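Local coordinates for protein putative enoyl-CoA hydratase (Streptomyces avermitilis, PDB 3GKB) that probably acts as an enoyl-CoA hydratase or a related acyl-CoA enzyme of the crotonase-like family, its exact reaction not being established, at residues P27-V31 against Q262-E267; L113-G119 against T137-I143. All blocks are in the same frame, centred on the assembly; numbering follows the deposited sequence.

Overall arrangement
Contact 2 is buried near the middle of the chain, while contact 1 lies farther out and is partly exposed. Their centres are about 13 Å apart. Contact 2 pairs two short parallel strands, 116-118 and 139-141, through backbone hydrogen bonds, with leucine and alanine side chains packed on one face. Contact 1 joins the loop after strand 19-24 to the start of helix 264-268 by apolar packing; none of its hydrogen bonds joins the two segments; they lie within 262-267 or run to other parts of the chain. Along the chain, contact 2 is nested within the span that contact 1 closes. The two meet where R118 NH1 makes a weak hydrogen bond to E267 O.

Contact 1: residues P27-V31 against Q262-E267; sequences PPVNV and QTPAGE
V29 turns CG1 anti to its own carbonyl carbon (chi1 -62°), and this carries the methyl onto the first turn of helix 264-268. The contact joins a loop of the crotonase-like fold, the one after strand 19-24, to a helix near the C-terminal end of the chain. V29 CG1 sits 3.5 Å from P264 N and also touches the carbonyl carbon of T263. V29 CG1 is also 3.9 Å from P264 CD, at the flank of the ring. E267 comes up from the other end of the turn. E267 CG lies 4.0 Å from V29 CG1; beyond it the bend at chi2 (-76°) turns the carboxylate back to Q262 N. There E267 OE2 accepts from Q262 N through its anti lone pair and also bonds H69. This leaves the apolar part of E267 against the valine.

P28, after a cis peptide bond, packs its ring at the outer edge. P28 CB is 4.2 Å from P264 CD, and P28 CG rests on the carbonyl oxygen of Q262. T263 is the N-cap of the helix. T263 OG1 accepts from G266 N at 3.2 Å and is also bonded to G260 O.

V31 and Q262 cross at about a right angle. The amide of Q262 is held at both ends, OE1 by M72 N and NE2 by D71, which fixes its turn. V31 CG1 lies against this amide, 3.9 Å from Q262 CD.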
ATOM      1  N   PRO B  27      19.809 -27.921 -10.093  1.00 20.05           N
ATOM      2  CA  PRO B  27      18.876 -28.867 -10.702  1.00 20.06           C
ATOM      3  C   PRO B  27      18.276 -29.873  -9.723  1.00 19.98           C
ATOM      4  O   PRO B  27      18.910 -30.230  -8.733  1.00 20.45           O
ATOM      5  CB  PRO B  27      19.742 -29.592 -11.730  1.00 20.70           C
ATOM      6  CG  PRO B  27      20.814 -28.689 -12.040  1.00 21.05           C
ATOM      7  CD  PRO B  27      21.100 -27.906 -10.799  1.00 20.68           C
ATOM      8  N   PRO B  28      17.061 -30.370 -10.010  1.00 20.33           N
ATOM      9  CA  PRO B  28      16.235 -30.105 -11.196  1.00 19.92           C
ATOM     10  C   PRO B  28      15.249 -28.926 -11.131  1.00 19.65           C
ATOM     11  O   PRO B  28      14.709 -28.546 -12.164  1.00 20.02           O
ATOM     12  CB  PRO B  28      15.468 -31.419 -11.369  1.00 20.44           C
ATOM     13  CG  PRO B  28      15.332 -31.945  -9.969  1.00 20.24           C
ATOM     14  CD  PRO B  28      16.515 -31.461  -9.188  1.00 19.97           C
ATOM     15  N   VAL B  29      14.979 -28.363  -9.960  1.00 18.36           N
ATOM     16  CA  VAL B  29      13.948 -27.314  -9.856  1.00 17.64           C
ATOM     17  C   VAL B  29      14.355 -26.117  -8.999  1.00 16.50           C
ATOM     18  O   VAL B  29      13.509 -25.336  -8.605  1.00 15.90           O
ATOM     19  CB  VAL B  29      12.586 -27.852  -9.316  1.00 18.10           C
ATOM     20  CG1 VAL B  29      12.003 -28.897 -10.256  1.00 19.36           C
ATOM     21  CG2 VAL B  29      12.768 -28.440  -7.930  1.00 18.76           C
ATOM     22  N   ASN B  30      15.652 -25.959  -8.743  1.00 15.81           N
ATOM     23  CA  ASN B  30      16.154 -24.859  -7.915  1.00 15.72           C
ATOM     24  C   ASN B  30      15.544 -24.850  -6.512  1.00 16.16           C
ATOM     25  O   ASN B  30      15.140 -23.798  -5.982  1.00 14.46           O
ATOM     26  CB  ASN B  30      15.976 -23.501  -8.608  1.00 15.95           C
ATOM     27  CG  ASN B  30      17.144 -23.144  -9.519  1.00 16.23           C
ATOM     28  OD1 ASN B  30      17.919 -24.021  -9.970  1.00 17.40           O
ATOM     29  ND2 ASN B  30      17.276 -21.847  -9.814  1.00 14.31           N
ATOM     30  N   VAL B  31      15.527 -26.019  -5.874  1.00 16.57           N
ATOM     31  CA  VAL B  31      15.154 -26.022  -4.456  1.00 17.84           C
ATOM     32  C   VAL B  31      16.246 -25.309  -3.676  1.00 17.37           C
ATOM     33  O   VAL B  31      17.398 -25.269  -4.087  1.00 18.40           O
ATOM     34  CB  VAL B  31      14.884 -27.430  -3.841  1.00 19.07           C
ATOM     35  CG1 VAL B  31      13.824 -28.185  -4.604  1.00 19.43           C
ATOM     36  CG2 VAL B  31      16.138 -28.215  -3.694  1.00 20.98           C
ATOM     37  N   GLN B 262       9.307 -31.641  -6.088  1.00 20.37           N
ATOM     38  CA  GLN B 262      10.733 -31.475  -6.302  1.00 20.72           C
ATOM     39  C   GLN B 262      11.193 -32.155  -7.591  1.00 20.53           C
ATOM     40  O   GLN B 262      12.378 -32.383  -7.798  1.00 20.31           O
ATOM     41  CB  GLN B 262      11.550 -31.873  -5.055  1.00 21.09           C
ATOM     42  CG  GLN B 262      11.060 -31.090  -3.831  1.00 22.36           C
ATOM     43  CD  GLN B 262      11.996 -31.021  -2.618  1.00 20.53           C
ATOM     44  OE1 GLN B 262      11.748 -30.210  -1.734  1.00 19.54           O
ATOM     45  NE2 GLN B 262      13.036 -31.862  -2.555  1.00 19.73           N
ATOM     46  N   THR B 263      10.221 -32.448  -8.451  1.00 20.77           N
ATOM     47  CA  THR B 263      10.445 -32.775  -9.845  1.00 20.45           C
ATOM     48  C   THR B 263       9.749 -31.710 -10.670  1.00 20.12           C
ATOM     49  O   THR B 263       8.764 -31.133 -10.231  1.00 17.77           O
ATOM     50  CB  THR B 263       9.850 -34.148 -10.210  1.00 20.29           C
ATOM     51  OG1 THR B 263       8.418 -34.070 -10.265  1.00 19.81           O
ATOM     52  CG2 THR B 263      10.262 -35.186  -9.196  1.00 22.37           C
ATOM     53  N   PRO B 264      10.231 -31.462 -11.892  1.00 19.89           N
ATOM     54  CA  PRO B 264       9.610 -30.417 -12.724  1.00 20.38           C
ATOM     55  C   PRO B 264       8.120 -30.597 -12.936  1.00 20.31           C
ATOM     56  O   PRO B 264       7.338 -29.626 -12.794  1.00 21.84           O
ATOM     57  CB  PRO B 264      10.375 -30.531 -14.035  1.00 20.50           C
ATOM     58  CG  PRO B 264      11.722 -31.004 -13.589  1.00 20.57           C
ATOM     59  CD  PRO B 264      11.439 -32.017 -12.529  1.00 20.66           C
ATOM     60  N   ALA B 265       7.691 -31.816 -13.220  1.00 20.73           N
ATOM     61  CA  ALA B 265       6.188 -32.023 -13.413  1.00 21.29           C
ATOM     62  C   ALA B 265       5.371 -31.763 -12.137  1.00 19.89           C
ATOM     63  O   ALA B 265       4.269 -31.191 -12.192  1.00 20.35           O
ATOM     64  CB  ALA B 265       5.904 -33.405 -13.970  1.00 21.27           C
ATOM     65  N   GLY B 266       5.912 -32.191 -11.001  1.00 19.89           N
ATOM     66  CA  GLY B 266       5.270 -32.030  -9.705  1.00 19.97           C
ATOM     67  C   GLY B 266       5.236 -30.583  -9.266  1.00 19.96           C
ATOM     68  O   GLY B 266       4.248 -30.111  -8.702  1.00 19.78           O
ATOM     69  N   GLU B 267       6.309 -29.849  -9.536  1.00 20.41           N
ATOM     70  CA  GLU B 267       6.360 -28.437  -9.140  1.00 19.92           C
ATOM     71  C   GLU B 267       5.549 -27.503 -10.030  1.00 19.33           C
ATOM     72  O   GLU B 267       5.172 -26.416  -9.607  1.00 18.97           O
ATOM     73  CB  GLU B 267       7.803 -27.950  -9.107  1.00 20.22           C
ATOM     74  CG  GLU B 267       8.668 -28.622  -8.053  1.00 21.60           C
ATOM     75  CD  GLU B 267       8.406 -28.117  -6.634  1.00 21.96           C
ATOM     76  OE1 GLU B 267       8.097 -26.923  -6.444  1.00 20.75           O
ATOM     77  OE2 GLU B 267       8.525 -28.915  -5.700  1.00 20.71           O
TER

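Contact 2: residues L113-G119 against T137-I143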
ATOM      1  N   LEU B 113      12.800 -11.919 -11.971  1.00 15.23           N
ATOM      2  CA  LEU B 113      11.928 -13.081 -11.824  1.00 15.37           C
ATOM      3  C   LEU B 113      11.234 -13.399 -13.141  1.00 16.48           C
ATOM      4  O   LEU B 113      10.306 -12.700 -13.554  1.00 15.18           O
ATOM      5  CB  LEU B 113      10.884 -12.840 -10.723  1.00 15.52           C
ATOM      6  CG  LEU B 113       9.901 -14.001 -10.466  1.00 14.77           C
ATOM      7  CD1 LEU B 113      10.683 -15.213  -9.881  1.00 15.30           C
ATOM      8  CD2 LEU B 113       8.756 -13.604  -9.561  1.00 15.52           C
ATOM      9  N   ALA B 114      11.663 -14.494 -13.760  1.00 18.30           N
ATOM     10  CA  ALA B 114      11.086 -14.941 -15.010  1.00 18.62           C
ATOM     11  C   ALA B 114      10.144 -16.117 -14.823  1.00 19.54           C
ATOM     12  O   ALA B 114       9.155 -16.211 -15.562  1.00 22.22           O
ATOM     13  CB  ALA B 114      12.186 -15.278 -16.027  1.00 18.39           C
ATOM     14  N   GLY B 115      10.384 -16.947 -13.816  1.00 18.07           N
ATOM     15  CA  GLY B 115       9.604 -18.145 -13.590  1.00 18.23           C
ATOM     16  C   GLY B 115       8.912 -18.161 -12.231  1.00 17.93           C
ATOM     17  O   GLY B 115       8.533 -17.103 -11.689  1.00 17.96           O
ATOM     18  N   LYS B 116       8.733 -19.370 -11.706  1.00 17.45           N
ATOM     19  CA  LYS B 116       7.999 -19.583 -10.468  1.00 16.91           C
ATOM     20  C   LYS B 116       8.903 -19.588  -9.236  1.00 16.53           C
ATOM     21  O   LYS B 116       9.975 -20.222  -9.228  1.00 15.17           O
ATOM     22  CB  LYS B 116       7.216 -20.903 -10.519  1.00 16.77           C
ATOM     23  CG  LYS B 116       6.120 -20.931 -11.564  1.00 19.27           C
ATOM     24  CD  LYS B 116       5.738 -22.355 -11.874  1.00 22.03           C
ATOM     25  CE  LYS B 116       4.556 -22.464 -12.817  1.00 26.45           C
ATOM     26  NZ  LYS B 116       4.886 -21.922 -14.148  1.00 30.02           N
ATOM     27  N   ALA B 117       8.427 -18.894  -8.199  1.00 15.00           N
ATOM     28  CA  ALA B 117       9.073 -18.873  -6.893  1.00 15.65           C
ATOM     29  C   ALA B 117       8.004 -19.104  -5.844  1.00 14.28           C
ATOM     30  O   ALA B 117       7.009 -18.395  -5.810  1.00 14.92           O
ATOM     31  CB  ALA B 117       9.779 -17.520  -6.651  1.00 14.86           C
ATOM     32  N   ARG B 118       8.187 -20.133  -5.025  1.00 14.30           N
ATOM     33  CA  ARG B 118       7.236 -20.460  -3.997  1.00 14.33           C
ATOM     34  C   ARG B 118       7.912 -20.643  -2.637  1.00 13.70           C
ATOM     35  O   ARG B 118       9.128 -20.913  -2.541  1.00 14.84           O
ATOM     36  CB  ARG B 118       6.429 -21.704  -4.330  1.00 14.12           C
ATOM     37  CG  ARG B 118       5.582 -21.611  -5.580  1.00 16.65           C
ATOM     38  CD  ARG B 118       4.835 -22.894  -5.732  1.00 17.43           C
ATOM     39  NE  ARG B 118       3.919 -23.006  -6.867  1.00 14.80           N
ATOM     40  CZ  ARG B 118       4.211 -23.581  -8.039  1.00 17.84           C
ATOM     41  NH1 ARG B 118       5.431 -24.000  -8.296  1.00 16.76           N
ATOM     42  NH2 ARG B 118       3.261 -23.735  -8.964  1.00 18.59           N
ATOM     43  N   GLY B 119       7.117 -20.465  -1.590  1.00 14.25           N
ATOM     44  CA  GLY B 119       7.592 -20.582  -0.207  1.00 14.91           C
ATOM     45  C   GLY B 119       8.797 -19.725   0.072  1.00 15.35           C
ATOM     46  O   GLY B 119       8.793 -18.514  -0.183  1.00 14.72           O
ATOM     47  N   THR B 137       5.139 -15.182 -17.679  1.00 21.00           N
ATOM     48  CA  THR B 137       5.701 -16.428 -17.198  1.00 20.77           C
ATOM     49  C   THR B 137       5.909 -16.498 -15.679  1.00 20.04           C
ATOM     50  O   THR B 137       5.915 -17.576 -15.117  1.00 20.80           O
ATOM     51  CB  THR B 137       7.047 -16.713 -17.911  1.00 21.11           C
ATOM     52  OG1 THR B 137       7.916 -15.599 -17.749  1.00 20.45           O
ATOM     53  CG2 THR B 137       6.828 -16.914 -19.425  1.00 21.65           C
ATOM     54  N   ALA B 138       6.074 -15.362 -15.009  1.00 18.02           N
ATOM     55  CA  ALA B 138       6.463 -15.386 -13.616  1.00 16.97           C
ATOM     56  C   ALA B 138       5.294 -15.772 -12.727  1.00 17.14           C
ATOM     57  O   ALA B 138       4.129 -15.526 -13.051  1.00 17.99           O
ATOM     58  CB  ALA B 138       6.987 -14.042 -13.193  1.00 15.70           C
ATOM     59  N   GLY B 139       5.615 -16.317 -11.573  1.00 16.49           N
ATOM     60  CA  GLY B 139       4.610 -16.596 -10.558  1.00 16.83           C
ATOM     61  C   GLY B 139       5.198 -16.588  -9.152  1.00 15.76           C
ATOM     62  O   GLY B 139       6.340 -16.960  -8.953  1.00 15.92           O
ATOM     63  N   LEU B 140       4.384 -16.172  -8.182  1.00 14.98           N
ATOM     64  CA  LEU B 140       4.769 -16.112  -6.791  1.00 14.67           C
ATOM     65  C   LEU B 140       3.681 -16.720  -5.943  1.00 14.69           C
ATOM     66  O   LEU B 140       2.495 -16.371  -6.106  1.00 13.66           O
ATOM     67  CB  LEU B 140       4.950 -14.668  -6.342  1.00 15.51           C
ATOM     68  CG  LEU B 140       6.268 -14.014  -6.655  1.00 18.99           C
ATOM     69  CD1 LEU B 140       6.122 -12.516  -6.478  1.00 22.46           C
ATOM     70  CD2 LEU B 140       7.370 -14.606  -5.731  1.00 19.25           C
ATOM     71  N   GLY B 141       4.060 -17.635  -5.069  1.00 14.46           N
ATOM     72  CA  GLY B 141       3.093 -18.221  -4.158  1.00 15.77           C
ATOM     73  C   GLY B 141       3.694 -18.617  -2.829  1.00 16.52           C
ATOM     74  O   GLY B 141       4.862 -19.039  -2.755  1.00 17.53           O
ATOM     75  N   GLN B 142       2.893 -18.520  -1.774  1.00 15.53           N
ATOM     76  CA  GLN B 142       3.314 -19.029  -0.461  1.00 16.27           C
ATOM     77  C   GLN B 142       2.645 -20.397  -0.306  1.00 16.46           C
ATOM     78  O   GLN B 142       1.490 -20.488   0.056  1.00 18.17           O
ATOM     79  CB  GLN B 142       2.942 -18.080   0.689  1.00 16.65           C
ATOM     80  CG  GLN B 142       3.635 -16.695   0.648  1.00 16.88           C
ATOM     81  CD  GLN B 142       5.180 -16.695   0.827  1.00 21.16           C
ATOM     82  OE1 GLN B 142       5.822 -15.660   0.561  1.00 21.38           O
ATOM     83  NE2 GLN B 142       5.782 -17.834   1.284  1.00 16.25           N
ATOM     84  N   ILE B 143       3.380 -21.455  -0.622  1.00 15.73           N
ATOM     85  CA  ILE B 143       2.840 -22.816  -0.639  1.00 15.20           C
ATOM     86  C   ILE B 143       2.659 -23.436   0.753  1.00 14.81           C
ATOM     87  O   ILE B 143       2.018 -24.491   0.892  1.00 14.57           O
ATOM     88  CB  ILE B 143       3.777 -23.720  -1.486  1.00 15.51           C
ATOM     89  CG1 ILE B 143       3.112 -25.048  -1.870  1.00 15.88           C
ATOM     90  CG2 ILE B 143       5.072 -24.017  -0.725  1.00 16.27           C
ATOM     91  CD1 ILE B 143       2.074 -24.945  -2.957  1.00 15.40           C
TER
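L113 fits CD2 against L140 CG at 3.8 Å, with A138 CB packed beside it. The contact is a parallel pairing of strands 116-118 and 139-141 in the small three-stranded sheet of the crotonase-like fold. Their axes run 4.8 Å apart and 9° from parallel.

On the A117 and L140 face, the bumps are methyls. L140 CD2 lies 3.9 Å from A117 CB, while L140 CG and CD1 face L113 CD2. L113 holds CG anti to the backbone N (chi1 -180°), which sends its branch toward L140. A122 and V125 of helix 120-127 pack on L140, and V125 also on A117. Cutting L140 back to an alanine is likely to leave a gap beside L113 CD2 and A117 CB and take away the packing on V125.

The opposite face carries K116 and R118, and across from them stand G139 and G141. These glycines leave room for the bases of the K116 and R118 chains, which then rise off the sheet; R118 CB lies 3.5 Å from G141 O. A CB on G139 would fall 3.8 Å from K116 CG, and one on G141 would come close to R118 CG. The extended R118 chain ends in a salt bridge from NE to E271. I143 is the bump at the far end, where its CB comes near R118 CB.

The backbones interlock by four bonds: G139 N to G115 O, A117 N to G139 O, G141 N to A117 O, and G119 N to G141 O. G119, at positive phi, occupies the N-cap position of helix 120-127; a CB on G119 would come within 3.6 Å of I143 CG2. At the other end, T137 OG1 donates to A114 O at 2.6 Å, in the carbonyl plane.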